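Local coordinates for UDP-N-Acetylglucosamine 2-Epimerase (Thermus thermophilus, PDB 1V4V), which probably catalyses the reversible epimerisation of UDP-N-acetylglucosamine at C2 of the sugar, giving UDP-N-acetylmannosamine, at residues A[63-68]-A[77-82]; A[209-214]-A[238-243]; A[4-9]-A[32-37]; A[189-194]-A[268-273]. All coordinates share one frame; numbering follows the deposited sequence.

In the fold
From the N terminus, interaction 3 is the first to close: it brings 32-37 back beside 4-9 round helix 15-29, joining the first two strands of the N-terminal parallel sheet. Interaction 1 follows separately, fastening the 63-68 loop, just past edge strand 61-62, to helix 72-89 of the same domain. The chain then passes to the second parallel sheet of the GT-B fold. Interaction 4 spans 189-194 to 268-273 and encloses interaction 2, in which 209-214 meets the start of helix 241-251; their centres are about 23 Å apart. No two contacts cross, and interactions 2 and 3 lie on opposite sides of the chain's centre.

Interaction 1. Residues A[63-68]-A[77-82]; sequences LDVMQE and ARILPQ
The carboxamide of Q82 lies against the main chain of D64 and uses both of its ends there. D64 N donates to Q82 OE1 at 2.6 Å, while Q82 NE2 returns a bond to D64 O at 2.9 Å with a nearly straight N-H...O angle of 172°. D64 O lies in the plane of the amide, although NE2 comes to it from above the carbonyl plane. A chi1 of 65° sets CG between the backbone N and carbonyl carbon of Q82, and from there the extended chain reaches the loop. NE2 also donates to R78 O one turn earlier, so three bonds fix the rotation of the amide. An alanine in place of Q82 would probably leave D64 N and D64 O without these partners and the loop less firmly tied to the helix.

R78, one turn before Q82, reaches the same carbonyl. Its NE points, edge-on and in plane, at D64 O in a weak 3.5 Å bond, and M66 CG covers one guanidinium face, 3.9 Å from R78 CZ. The D64 carboxylate stands steeply to the guanidinium, their planes 79° apart, in a long salt bridge from OD2 to NH2. Deeper in, V65 CG2 meets I79 CD1 at 3.7 Å, and L63 CD1 faces I79 CG2. I79 also packs on A106, whereas A77, L80 and P81 touch the second subunit. The arrangement is a beta-alpha connection of the N-terminal Rossmann-like domain of a GT-B fold, its loop after edge strand 61-62 pinned to helix 72-89.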
loop_
_atom_site.group_PDB
_atom_site.type_symbol
_atom_site.label_atom_id
_atom_site.label_comp_id
_atom_site.label_asym_id
_atom_site.label_seq_id
_atom_site.Cartn_x
_atom_site.Cartn_y
_atom_site.Cartn_z
ATOM N N LEU A 63 1.710 15.633 -15.756
ATOM C CA LEU A 63 2.112 16.151 -14.455
ATOM C C LEU A 63 3.428 16.890 -14.688
ATOM O O LEU A 63 4.101 16.657 -15.688
ATOM C CB LEU A 63 2.322 15.016 -13.451
ATOM C CG LEU A 63 1.088 14.203 -13.066
ATOM C CD1 LEU A 63 1.451 13.235 -11.933
ATOM C CD2 LEU A 63 -0.034 15.141 -12.621
ATOM N N ASP A 64 3.788 17.786 -13.778
ATOM C CA ASP A 64 5.024 18.548 -13.909
ATOM C C ASP A 64 6.106 17.837 -13.102
ATOM O O ASP A 64 6.130 17.908 -11.875
ATOM C CB ASP A 64 4.802 19.975 -13.399
ATOM C CG ASP A 64 5.979 20.885 -13.676
ATOM O OD1 ASP A 64 5.785 22.119 -13.672
ATOM O OD2 ASP A 64 7.098 20.372 -13.885
ATOM N N VAL A 65 6.997 17.147 -13.807
ATOM C CA VAL A 65 8.062 16.385 -13.164
ATOM C C VAL A 65 9.460 16.861 -13.545
ATOM O O VAL A 65 9.746 17.105 -14.714
ATOM C CB VAL A 65 7.928 14.883 -13.518
ATOM C CG1 VAL A 65 9.041 14.083 -12.865
ATOM C CG2 VAL A 65 6.565 14.370 -13.072
HETATM N N MSE A 66 10.331 16.984 -12.545
HETATM C CA MSE A 66 11.707 17.421 -12.773
HETATM C C MSE A 66 12.442 16.381 -13.618
HETATM O O MSE A 66 12.089 15.204 -13.611
HETATM C CB MSE A 66 12.446 17.588 -11.436
HETATM C CG MSE A 66 11.765 18.488 -10.408
HETATM SE SE MSE A 66 12.770 18.630 -8.734
HETATM C CE MSE A 66 14.042 17.207 -9.010
ATOM N N GLN A 67 13.468 16.813 -14.345
ATOM C CA GLN A 67 14.244 15.891 -15.171
ATOM C C GLN A 67 15.388 15.301 -14.353
ATOM O O GLN A 67 15.796 14.157 -14.558
ATOM C CB GLN A 67 14.822 16.613 -16.392
ATOM C CG GLN A 67 14.333 16.072 -17.724
ATOM C CD GLN A 67 12.881 16.406 -17.997
ATOM O OE1 GLN A 67 12.300 15.931 -18.971
ATOM N NE2 GLN A 67 12.289 17.234 -17.143
ATOM N N GLU A 68 15.896 16.096 -13.420
ATOM C CA GLU A 68 17.004 15.682 -12.573
ATOM C C GLU A 68 16.626 14.577 -11.594
ATOM O O GLU A 68 15.472 14.453 -11.188
ATOM C CB GLU A 68 17.539 16.881 -11.788
ATOM C CG GLU A 68 16.471 17.585 -10.973
ATOM C CD GLU A 68 17.038 18.554 -9.956
ATOM O OE1 GLU A 68 17.868 18.127 -9.127
ATOM O OE2 GLU A 68 16.644 19.736 -9.976
ATOM N N ALA A 77 6.506 13.536 -2.724
ATOM C CA ALA A 77 5.882 14.779 -2.293
ATOM C C ALA A 77 5.566 15.671 -3.493
ATOM O O ALA A 77 4.574 16.396 -3.489
ATOM C CB ALA A 77 6.800 15.514 -1.326
ATOM N N ARG A 78 6.418 15.607 -4.508
ATOM C CA ARG A 78 6.240 16.404 -5.725
ATOM C C ARG A 78 5.062 15.896 -6.557
ATOM O O ARG A 78 4.327 16.675 -7.168
ATOM C CB ARG A 78 7.522 16.350 -6.568
ATOM C CG ARG A 78 7.417 17.027 -7.928
ATOM C CD ARG A 78 8.233 18.303 -7.974
ATOM N NE ARG A 78 8.035 19.035 -9.222
ATOM C CZ ARG A 78 8.475 20.271 -9.440
ATOM N NH1 ARG A 78 9.142 20.915 -8.491
ATOM N NH2 ARG A 78 8.238 20.865 -10.599
ATOM N N ILE A 79 4.882 14.581 -6.571
ATOM C CA ILE A 79 3.812 13.959 -7.339
ATOM C C ILE A 79 2.424 14.005 -6.706
ATOM O O ILE A 79 1.446 14.353 -7.360
ATOM C CB ILE A 79 4.133 12.468 -7.616
ATOM C CG1 ILE A 79 5.393 12.351 -8.474
ATOM C CG2 ILE A 79 2.931 11.773 -8.251
ATOM C CD1 ILE A 79 5.287 13.008 -9.848
ATOM N N LEU A 80 2.342 13.654 -5.429
ATOM C CA LEU A 80 1.064 13.567 -4.736
ATOM C C LEU A 80 0.021 14.680 -4.898
ATOM O O LEU A 80 -1.100 14.413 -5.327
ATOM C CB LEU A 80 1.306 13.319 -3.241
ATOM C CG LEU A 80 0.073 12.903 -2.436
ATOM C CD1 LEU A 80 -0.500 11.609 -3.012
ATOM C CD2 LEU A 80 0.460 12.700 -0.969
ATOM N N PRO A 81 0.371 15.933 -4.564
ATOM C CA PRO A 81 -0.606 17.023 -4.691
ATOM C C PRO A 81 -1.093 17.296 -6.107
ATOM O O PRO A 81 -2.294 17.410 -6.346
ATOM C CB PRO A 81 0.132 18.229 -4.103
ATOM C CG PRO A 81 1.142 17.602 -3.169
ATOM C CD PRO A 81 1.629 16.433 -3.990
ATOM N N GLN A 82 -0.163 17.426 -7.042
ATOM C CA GLN A 82 -0.553 17.711 -8.412
ATOM C C GLN A 82 -1.308 16.550 -9.047
ATOM O O GLN A 82 -2.109 16.759 -9.949
ATOM C CB GLN A 82 0.670 18.084 -9.253
ATOM C CG GLN A 82 1.685 16.981 -9.445
ATOM C CD GLN A 82 2.799 17.406 -10.379
ATOM O OE1 GLN A 82 2.546 17.959 -11.455
ATOM N NE2 GLN A 82 4.038 17.151 -9.980
#

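Interaction 2. Residues A[209-214]-A[238-243]; sequences ENWPLL and HLNPVV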
loop_
_atom_site.group_PDB
_atom_site.type_symbol
_atom_site.label_atom_id
_atom_site.label_comp_id
_atom_site.label_asym_id
_atom_site.label_seq_id
_atom_site.Cartn_x
_atom_site.Cartn_y
_atom_site.Cartn_z
ATOM N N GLU A 209 25.967 -12.955 -23.842
ATOM C CA GLU A 209 26.762 -14.157 -23.602
ATOM C C GLU A 209 27.056 -14.931 -24.884
ATOM O O GLU A 209 28.045 -15.659 -24.962
ATOM C CB GLU A 209 26.075 -15.081 -22.589
ATOM C CG GLU A 209 24.778 -15.714 -23.060
ATOM C CD GLU A 209 24.313 -16.824 -22.135
ATOM O OE1 GLU A 209 25.027 -17.841 -22.023
ATOM O OE2 GLU A 209 23.239 -16.681 -21.516
ATOM N N ASN A 210 26.198 -14.777 -25.886
ATOM C CA ASN A 210 26.388 -15.457 -27.165
ATOM C C ASN A 210 27.346 -14.671 -28.067
ATOM O O ASN A 210 27.751 -15.156 -29.120
ATOM C CB ASN A 210 25.046 -15.639 -27.888
ATOM C CG ASN A 210 24.294 -16.889 -27.443
ATOM O OD1 ASN A 210 24.753 -17.631 -26.573
ATOM N ND2 ASN A 210 23.132 -17.128 -28.050
ATOM N N TRP A 211 27.705 -13.458 -27.646
ATOM C CA TRP A 211 28.615 -12.597 -28.414
ATOM C C TRP A 211 29.717 -13.339 -29.163
ATOM O O TRP A 211 29.803 -13.266 -30.389
ATOM C CB TRP A 211 29.297 -11.569 -27.497
ATOM C CG TRP A 211 28.550 -10.306 -27.216
ATOM C CD1 TRP A 211 28.966 -9.286 -26.406
ATOM C CD2 TRP A 211 27.282 -9.904 -27.743
ATOM N NE1 TRP A 211 28.039 -8.277 -26.395
ATOM C CE2 TRP A 211 26.994 -8.627 -27.208
ATOM C CE3 TRP A 211 26.358 -10.493 -28.613
ATOM C CZ2 TRP A 211 25.824 -7.933 -27.515
ATOM C CZ3 TRP A 211 25.198 -9.803 -28.916
ATOM C CH2 TRP A 211 24.941 -8.536 -28.369
ATOM N N PRO A 212 30.580 -14.061 -28.428
ATOM C CA PRO A 212 31.693 -14.815 -29.009
ATOM C C PRO A 212 31.320 -16.010 -29.877
ATOM O O PRO A 212 32.190 -16.608 -30.508
ATOM C CB PRO A 212 32.503 -15.221 -27.780
ATOM C CG PRO A 212 31.439 -15.450 -26.764
ATOM C CD PRO A 212 30.535 -14.257 -26.965
ATOM N N LEU A 213 30.036 -16.355 -29.902
ATOM C CA LEU A 213 29.561 -17.478 -30.703
ATOM C C LEU A 213 28.869 -16.969 -31.963
ATOM O O LEU A 213 28.509 -17.753 -32.841
ATOM C CB LEU A 213 28.546 -18.310 -29.912
ATOM C CG LEU A 213 28.903 -18.788 -28.507
ATOM C CD1 LEU A 213 27.743 -19.639 -27.980
ATOM C CD2 LEU A 213 30.195 -19.590 -28.532
ATOM N N LEU A 214 28.688 -15.656 -32.050
ATOM C CA LEU A 214 27.992 -15.060 -33.188
ATOM C C LEU A 214 28.525 -15.434 -34.558
ATOM O O LEU A 214 27.744 -15.686 -35.468
ATOM C CB LEU A 214 27.949 -13.535 -33.046
ATOM C CG LEU A 214 26.964 -13.001 -32.003
ATOM C CD1 LEU A 214 26.999 -11.479 -32.014
ATOM C CD2 LEU A 214 25.555 -13.502 -32.305
ATOM N N HIS A 238 21.797 -5.644 -34.238
ATOM C CA HIS A 238 22.056 -4.610 -33.242
ATOM C C HIS A 238 23.283 -3.776 -33.617
ATOM O O HIS A 238 24.190 -4.256 -34.302
ATOM C CB HIS A 238 22.228 -5.227 -31.853
ATOM C CG HIS A 238 20.930 -5.512 -31.161
ATOM N ND1 HIS A 238 20.078 -6.517 -31.565
ATOM C CD2 HIS A 238 20.317 -4.888 -30.128
ATOM C CE1 HIS A 238 18.993 -6.498 -30.811
ATOM N NE2 HIS A 238 19.111 -5.520 -29.932
ATOM N N LEU A 239 23.299 -2.524 -33.166
ATOM C CA LEU A 239 24.382 -1.593 -33.473
ATOM C C LEU A 239 25.752 -1.907 -32.877
ATOM O O LEU A 239 26.773 -1.464 -33.406
ATOM C CB LEU A 239 23.972 -0.176 -33.061
ATOM C CG LEU A 239 22.805 0.423 -33.847
ATOM C CD1 LEU A 239 22.399 1.752 -33.233
ATOM C CD2 LEU A 239 23.210 0.601 -35.301
ATOM N N ASN A 240 25.777 -2.658 -31.781
ATOM C CA ASN A 240 27.037 -3.007 -31.133
ATOM C C ASN A 240 28.072 -3.489 -32.149
ATOM O O ASN A 240 27.872 -4.500 -32.825
ATOM C CB ASN A 240 26.808 -4.103 -30.091
ATOM C CG ASN A 240 25.654 -3.792 -29.162
ATOM O OD1 ASN A 240 24.499 -3.733 -29.586
ATOM N ND2 ASN A 240 25.962 -3.583 -27.886
ATOM N N PRO A 241 29.199 -2.765 -32.268
ATOM C CA PRO A 241 30.262 -3.134 -33.209
ATOM C C PRO A 241 30.726 -4.583 -33.043
ATOM O O PRO A 241 31.072 -5.243 -34.021
ATOM C CB PRO A 241 31.371 -2.133 -32.887
ATOM C CG PRO A 241 30.598 -0.917 -32.461
ATOM C CD PRO A 241 29.534 -1.513 -31.565
ATOM N N VAL A 242 30.739 -5.067 -31.804
ATOM C CA VAL A 242 31.162 -6.437 -31.517
ATOM C C VAL A 242 30.284 -7.433 -32.273
ATOM O O VAL A 242 30.768 -8.439 -32.806
ATOM C CB VAL A 242 31.062 -6.751 -30.007
ATOM C CG1 VAL A 242 31.610 -8.141 -29.729
ATOM C CG2 VAL A 242 31.818 -5.704 -29.206
ATOM N N VAL A 243 28.988 -7.141 -32.311
ATOM C CA VAL A 243 28.019 -7.985 -33.000
ATOM C C VAL A 243 28.219 -7.921 -34.510
ATOM O O VAL A 243 28.248 -8.947 -35.188
ATOM C CB VAL A 243 26.578 -7.533 -32.687
ATOM C CG1 VAL A 243 25.578 -8.342 -33.509
ATOM C CG2 VAL A 243 26.299 -7.685 -31.202
#
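A chi1 of -85° turns the indole of W211 toward V243, whose own chi1 of 175° leaves CG2 anti to the carbonyl carbon and aimed at the ring. The two meet in a CH-pi contact within the C-terminal Rossmann-like domain of the GT-B fold, where the loop after strand 200-203 packs against the first turn of helix 241-251. V243 CG2 stands over one face of the indole, 3.5 Å from the centroid of the six-membered ring of W211 and 24° off its normal. Its nearest ring atoms are CZ3 and CH2, each 3.3 Å away, so the methyl is displaced toward the rim. V242 CG1 and N240 ND2 approach the same indole more distantly and obliquely. A serine in place of W211 would probably open a gap beside V243 CG2 and loosen the loop's hold on the helix start.

L214 begins helix 214-227, its backbone N bonded to W211 O. It also touches A246, about one turn beyond V243, and M205 of the loop after strand 200-203. The other methyl of the valine, V243 CG1, lies 3.8 Å from L214 CD1.

Interaction 3. Residues A[4-9]-A[32-37]; sequences GMKRVV and PGLKPL
K6 and L34 begin a run of parallel pairing that continues through R7-K35, V8-P36 and V9-L37, the two strands of a beta-alpha-beta unit in the N-terminal Rossmann-like domain. Four backbone bonds join them: K6 N to G33 O, K35 N to K6 O, V8 N to K35 O at 2.9 Å, and L37 N to V8 O at 2.8 Å. P36, having no N-H, faces away from this bonding pattern, and its CA approaches V8 O instead. The short strand segments run with an angle of 27° between their directions.

On one face, L34 CD2 presses on K6 CB at 3.4 Å, a tight fit, and reaches V8 CG2 at 4.0 Å. On the other, the chains of R7 and K35 extend together in one direction; the model brings their charged ends doubtfully close. Farther along that face V9 CG2 lies against L37 CB at 4.2 Å.

Helix 15-29, which links the strands, covers the V8, L34 and P36 face through L28 and Y25, joined by V361 and A362 of helix 353-364. On its far edge strand 6-12 bonds to the 94-98 strand region, where R7 N meets D93 OD1. At the start of the pairing G33 has a phi of 95°, where a side chain would collide with the carbonyl oxygen of the residue before, so that glycine is called for, and M5 SE sits 3.0 Å from G33 O.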
loop_
_atom_site.group_PDB
_atom_site.type_symbol
_atom_site.label_atom_id
_atom_site.label_comp_id
_atom_site.label_asym_id
_atom_site.label_seq_id
_atom_site.Cartn_x
_atom_site.Cartn_y
_atom_site.Cartn_z
ATOM N N GLY A 4 -18.769 8.476 -23.486
ATOM C CA GLY A 4 -19.481 7.924 -22.302
ATOM C C GLY A 4 -19.576 8.941 -21.182
ATOM O O GLY A 4 -18.874 9.953 -21.203
HETATM N N MSE A 5 -20.434 8.675 -20.201
HETATM C CA MSE A 5 -20.614 9.592 -19.082
HETATM C C MSE A 5 -19.525 9.414 -18.023
HETATM O O MSE A 5 -19.086 10.387 -17.411
HETATM C CB MSE A 5 -21.997 9.401 -18.438
HETATM C CG MSE A 5 -22.076 8.299 -17.382
HETATM SE SE MSE A 5 -22.209 6.487 -18.058
HETATM C CE MSE A 5 -23.911 6.014 -17.282
ATOM N N LYS A 6 -19.093 8.174 -17.814
ATOM C CA LYS A 6 -18.053 7.889 -16.829
ATOM C C LYS A 6 -16.677 8.142 -17.436
ATOM O O LYS A 6 -16.464 7.916 -18.629
ATOM C CB LYS A 6 -18.135 6.433 -16.360
ATOM C CG LYS A 6 -19.451 6.027 -15.705
ATOM C CD LYS A 6 -19.746 6.846 -14.458
ATOM C CE LYS A 6 -20.806 6.172 -13.593
ATOM N NZ LYS A 6 -22.033 5.821 -14.361
ATOM N N ARG A 7 -15.743 8.610 -16.615
ATOM C CA ARG A 7 -14.397 8.877 -17.097
ATOM C C ARG A 7 -13.381 7.980 -16.393
ATOM O O ARG A 7 -13.376 7.869 -15.165
ATOM C CB ARG A 7 -14.051 10.354 -16.890
ATOM C CG ARG A 7 -15.095 11.311 -17.471
ATOM C CD ARG A 7 -14.586 12.746 -17.513
ATOM N NE ARG A 7 -15.660 13.725 -17.688
ATOM C CZ ARG A 7 -16.538 13.722 -18.690
ATOM N NH1 ARG A 7 -16.489 12.787 -19.628
ATOM N NH2 ARG A 7 -17.472 14.661 -18.753
ATOM N N VAL A 8 -12.530 7.332 -17.183
ATOM C CA VAL A 8 -11.512 6.431 -16.648
ATOM C C VAL A 8 -10.140 6.956 -17.033
ATOM O O VAL A 8 -9.779 6.980 -18.208
ATOM C CB VAL A 8 -11.685 5.005 -17.215
ATOM C CG1 VAL A 8 -10.634 4.069 -16.624
ATOM C CG2 VAL A 8 -13.075 4.500 -16.903
ATOM N N VAL A 9 -9.374 7.381 -16.037
ATOM C CA VAL A 9 -8.053 7.922 -16.294
ATOM C C VAL A 9 -6.960 6.871 -16.159
ATOM O O VAL A 9 -6.862 6.191 -15.137
ATOM C CB VAL A 9 -7.738 9.099 -15.327
ATOM C CG1 VAL A 9 -6.333 9.645 -15.590
ATOM C CG2 VAL A 9 -8.774 10.215 -15.506
ATOM N N PRO A 32 -19.703 1.548 -24.237
ATOM C CA PRO A 32 -20.688 2.622 -24.087
ATOM C C PRO A 32 -20.832 3.093 -22.644
ATOM O O PRO A 32 -20.959 2.283 -21.726
ATOM C CB PRO A 32 -21.971 1.984 -24.615
ATOM C CG PRO A 32 -21.462 1.030 -25.652
ATOM C CD PRO A 32 -20.295 0.395 -24.938
ATOM N N GLY A 33 -20.814 4.408 -22.454
ATOM C CA GLY A 33 -20.947 4.963 -21.121
ATOM C C GLY A 33 -19.608 5.265 -20.476
ATOM O O GLY A 33 -19.557 5.832 -19.388
ATOM N N LEU A 34 -18.525 4.886 -21.147
ATOM C CA LEU A 34 -17.180 5.121 -20.628
ATOM C C LEU A 34 -16.327 5.921 -21.597
ATOM O O LEU A 34 -16.466 5.802 -22.815
ATOM C CB LEU A 34 -16.466 3.793 -20.342
ATOM C CG LEU A 34 -16.979 2.913 -19.206
ATOM C CD1 LEU A 34 -16.153 1.639 -19.123
ATOM C CD2 LEU A 34 -16.905 3.686 -17.904
ATOM N N LYS A 35 -15.443 6.739 -21.043
ATOM C CA LYS A 35 -14.527 7.530 -21.843
ATOM C C LYS A 35 -13.159 7.442 -21.180
ATOM O O LYS A 35 -12.986 7.855 -20.032
ATOM C CB LYS A 35 -14.970 8.991 -21.922
ATOM C CG LYS A 35 -13.980 9.867 -22.672
ATOM C CD LYS A 35 -14.594 11.185 -23.102
ATOM C CE LYS A 35 -15.036 12.011 -21.913
ATOM N NZ LYS A 35 -15.748 13.255 -22.334
ATOM N N PRO A 36 -12.172 6.881 -21.891
ATOM C CA PRO A 36 -10.832 6.762 -21.318
ATOM C C PRO A 36 -10.044 8.052 -21.509
ATOM O O PRO A 36 -10.225 8.762 -22.500
ATOM C CB PRO A 36 -10.237 5.599 -22.099
ATOM C CG PRO A 36 -10.803 5.833 -23.479
ATOM C CD PRO A 36 -12.255 6.201 -23.199
ATOM N N LEU A 37 -9.185 8.360 -20.546
ATOM C CA LEU A 37 -8.346 9.550 -20.615
ATOM C C LEU A 37 -6.945 9.156 -20.177
ATOM O O LEU A 37 -6.775 8.206 -19.409
ATOM C CB LEU A 37 -8.869 10.643 -19.686
ATOM C CG LEU A 37 -10.260 11.222 -19.958
ATOM C CD1 LEU A 37 -10.613 12.171 -18.827
ATOM C CD2 LEU A 37 -10.280 11.944 -21.303
#

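Interaction 4. Residues A[189-194]-A[268-273]; sequences GRLPEG and MAALMR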
loop_
_atom_site.group_PDB
_atom_site.type_symbol
_atom_site.label_atom_id
_atom_site.label_comp_id
_atom_site.label_asym_id
_atom_site.label_seq_id
_atom_site.Cartn_x
_atom_site.Cartn_y
_atom_site.Cartn_z
ATOM N N GLY A 189 1.630 -1.459 -37.333
ATOM C CA GLY A 189 2.959 -1.259 -37.875
ATOM C C GLY A 189 3.108 -1.571 -39.351
ATOM O O GLY A 189 2.212 -2.131 -39.981
ATOM N N ARG A 190 4.256 -1.195 -39.902
ATOM C CA ARG A 190 4.561 -1.438 -41.305
ATOM C C ARG A 190 5.910 -2.124 -41.437
ATOM O O ARG A 190 6.879 -1.744 -40.778
ATOM C CB ARG A 190 4.584 -0.123 -42.084
ATOM C CG ARG A 190 3.212 0.445 -42.380
ATOM C CD ARG A 190 3.327 1.778 -43.097
ATOM N NE ARG A 190 3.920 2.796 -42.235
ATOM C CZ ARG A 190 4.188 4.038 -42.623
ATOM N NH1 ARG A 190 3.920 4.421 -43.866
ATOM N NH2 ARG A 190 4.718 4.902 -41.766
ATOM N N LEU A 191 5.969 -3.136 -42.291
ATOM C CA LEU A 191 7.212 -3.858 -42.497
ATOM C C LEU A 191 8.276 -2.946 -43.078
ATOM O O LEU A 191 7.969 -1.878 -43.621
ATOM C CB LEU A 191 7.006 -5.039 -43.447
ATOM C CG LEU A 191 6.273 -6.274 -42.924
ATOM C CD1 LEU A 191 4.811 -6.201 -43.322
ATOM C CD2 LEU A 191 6.907 -7.519 -43.517
ATOM N N PRO A 192 9.550 -3.346 -42.951
ATOM C CA PRO A 192 10.661 -2.555 -43.483
ATOM C C PRO A 192 10.428 -2.363 -44.974
ATOM O O PRO A 192 9.763 -3.179 -45.610
ATOM C CB PRO A 192 11.872 -3.436 -43.195
ATOM C CG PRO A 192 11.490 -4.096 -41.907
ATOM C CD PRO A 192 10.050 -4.485 -42.158
ATOM N N GLU A 193 10.976 -1.286 -45.526
ATOM C CA GLU A 193 10.814 -0.979 -46.942
ATOM C C GLU A 193 11.744 -1.769 -47.852
ATOM O O GLU A 193 12.840 -2.152 -47.453
ATOM C CB GLU A 193 11.059 0.515 -47.186
ATOM C CG GLU A 193 10.015 1.453 -46.610
ATOM C CD GLU A 193 8.714 1.428 -47.386
ATOM O OE1 GLU A 193 7.895 2.355 -47.199
ATOM O OE2 GLU A 193 8.508 0.484 -48.178
ATOM N N GLY A 194 11.287 -2.001 -49.078
ATOM C CA GLY A 194 12.086 -2.695 -50.076
ATOM C C GLY A 194 12.453 -4.152 -49.885
ATOM O O GLY A 194 13.400 -4.630 -50.509
HETATM N N MSE A 268 8.864 -4.107 -36.207
HETATM C CA MSE A 268 9.368 -5.437 -35.875
HETATM C C MSE A 268 8.207 -6.406 -35.685
HETATM O O MSE A 268 8.269 -7.546 -36.135
HETATM C CB MSE A 268 10.218 -5.392 -34.602
HETATM C CG MSE A 268 10.668 -6.767 -34.101
HETATM SE SE MSE A 268 11.730 -7.768 -35.381
HETATM C CE MSE A 268 13.468 -7.538 -34.577
ATOM N N ALA A 269 7.147 -5.954 -35.018
ATOM C CA ALA A 269 5.984 -6.806 -34.795
ATOM C C ALA A 269 5.360 -7.203 -36.130
ATOM O O ALA A 269 4.934 -8.345 -36.314
ATOM C CB ALA A 269 4.949 -6.085 -33.931
ATOM N N ALA A 270 5.305 -6.252 -37.059
ATOM C CA ALA A 270 4.736 -6.509 -38.375
ATOM C C ALA A 270 5.589 -7.535 -39.123
ATOM O O ALA A 270 5.062 -8.454 -39.749
ATOM C CB ALA A 270 4.652 -5.209 -39.170
ATOM N N LEU A 271 6.906 -7.377 -39.048
ATOM C CA LEU A 271 7.821 -8.302 -39.711
ATOM C C LEU A 271 7.627 -9.716 -39.171
ATOM O O LEU A 271 7.514 -10.675 -39.932
ATOM C CB LEU A 271 9.266 -7.865 -39.485
ATOM C CG LEU A 271 10.359 -8.791 -40.027
ATOM C CD1 LEU A 271 10.221 -8.946 -41.542
ATOM C CD2 LEU A 271 11.713 -8.210 -39.671
HETATM N N MSE A 272 7.597 -9.848 -37.849
HETATM C CA MSE A 272 7.408 -11.161 -37.247
HETATM C C MSE A 272 6.086 -11.783 -37.675
HETATM O O MSE A 272 6.034 -12.961 -38.033
HETATM C CB MSE A 272 7.458 -11.068 -35.717
HETATM C CG MSE A 272 8.825 -10.746 -35.147
HETATM SE SE MSE A 272 8.824 -10.941 -33.209
HETATM C CE MSE A 272 7.922 -9.300 -32.765
ATOM N N ARG A 273 5.016 -10.996 -37.639
ATOM C CA ARG A 273 3.704 -11.497 -38.021
ATOM C C ARG A 273 3.702 -12.021 -39.459
ATOM O O ARG A 273 2.992 -12.975 -39.780
ATOM C CB ARG A 273 2.648 -10.399 -37.866
ATOM C CG ARG A 273 1.225 -10.898 -38.054
ATOM C CD ARG A 273 0.205 -9.783 -37.874
ATOM N NE ARG A 273 0.295 -8.788 -38.937
ATOM C CZ ARG A 273 -0.559 -7.782 -39.096
ATOM N NH1 ARG A 273 -1.573 -7.633 -38.253
ATOM N NH2 ARG A 273 -0.405 -6.933 -40.102
#
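L191 reaches across to A270 and L271 with its branched end. From CB, which only carries the branch, a chi1 of -74° leaves CG beside the backbone N, anti to the carbonyl carbon. CG is the first atom of the chain to settle on the helix: it rests over the main chain of A270, 4.0 Å from A270 O, with A270 CB at 4.2 Å. Beyond it, a chi2 of 97°, away from the staggered positions, swings CD2 toward the next residue. That methyl lies 4.0 Å from L271 CA and 4.1 Å from L271 CD1, the two leucine side chains crossing at about a right angle. L191 also packs on A274, just past the end of the helix.

The contact lies in the C-terminal Rossmann-like domain of the GT-B fold: 189-194 leaves helix 177-188 and leads to strand 200-203 of the second parallel sheet, while 268-273 ends helix 265-273, whose L271 touches V234 of strand 232-236.

A270 meets the loop from the helix side. Its methyl points toward the loop and lies against the main chain there, with A270 CB 4.0 Å from both G189 C and L191 N. R190 turns its side chain away, yet its carbonyl oxygen is bonded to S267 OG near the start of the helix. Further on, P192 touches L263 and lays its ring against the helix, P192 CD standing 4.4 Å from L271 CB.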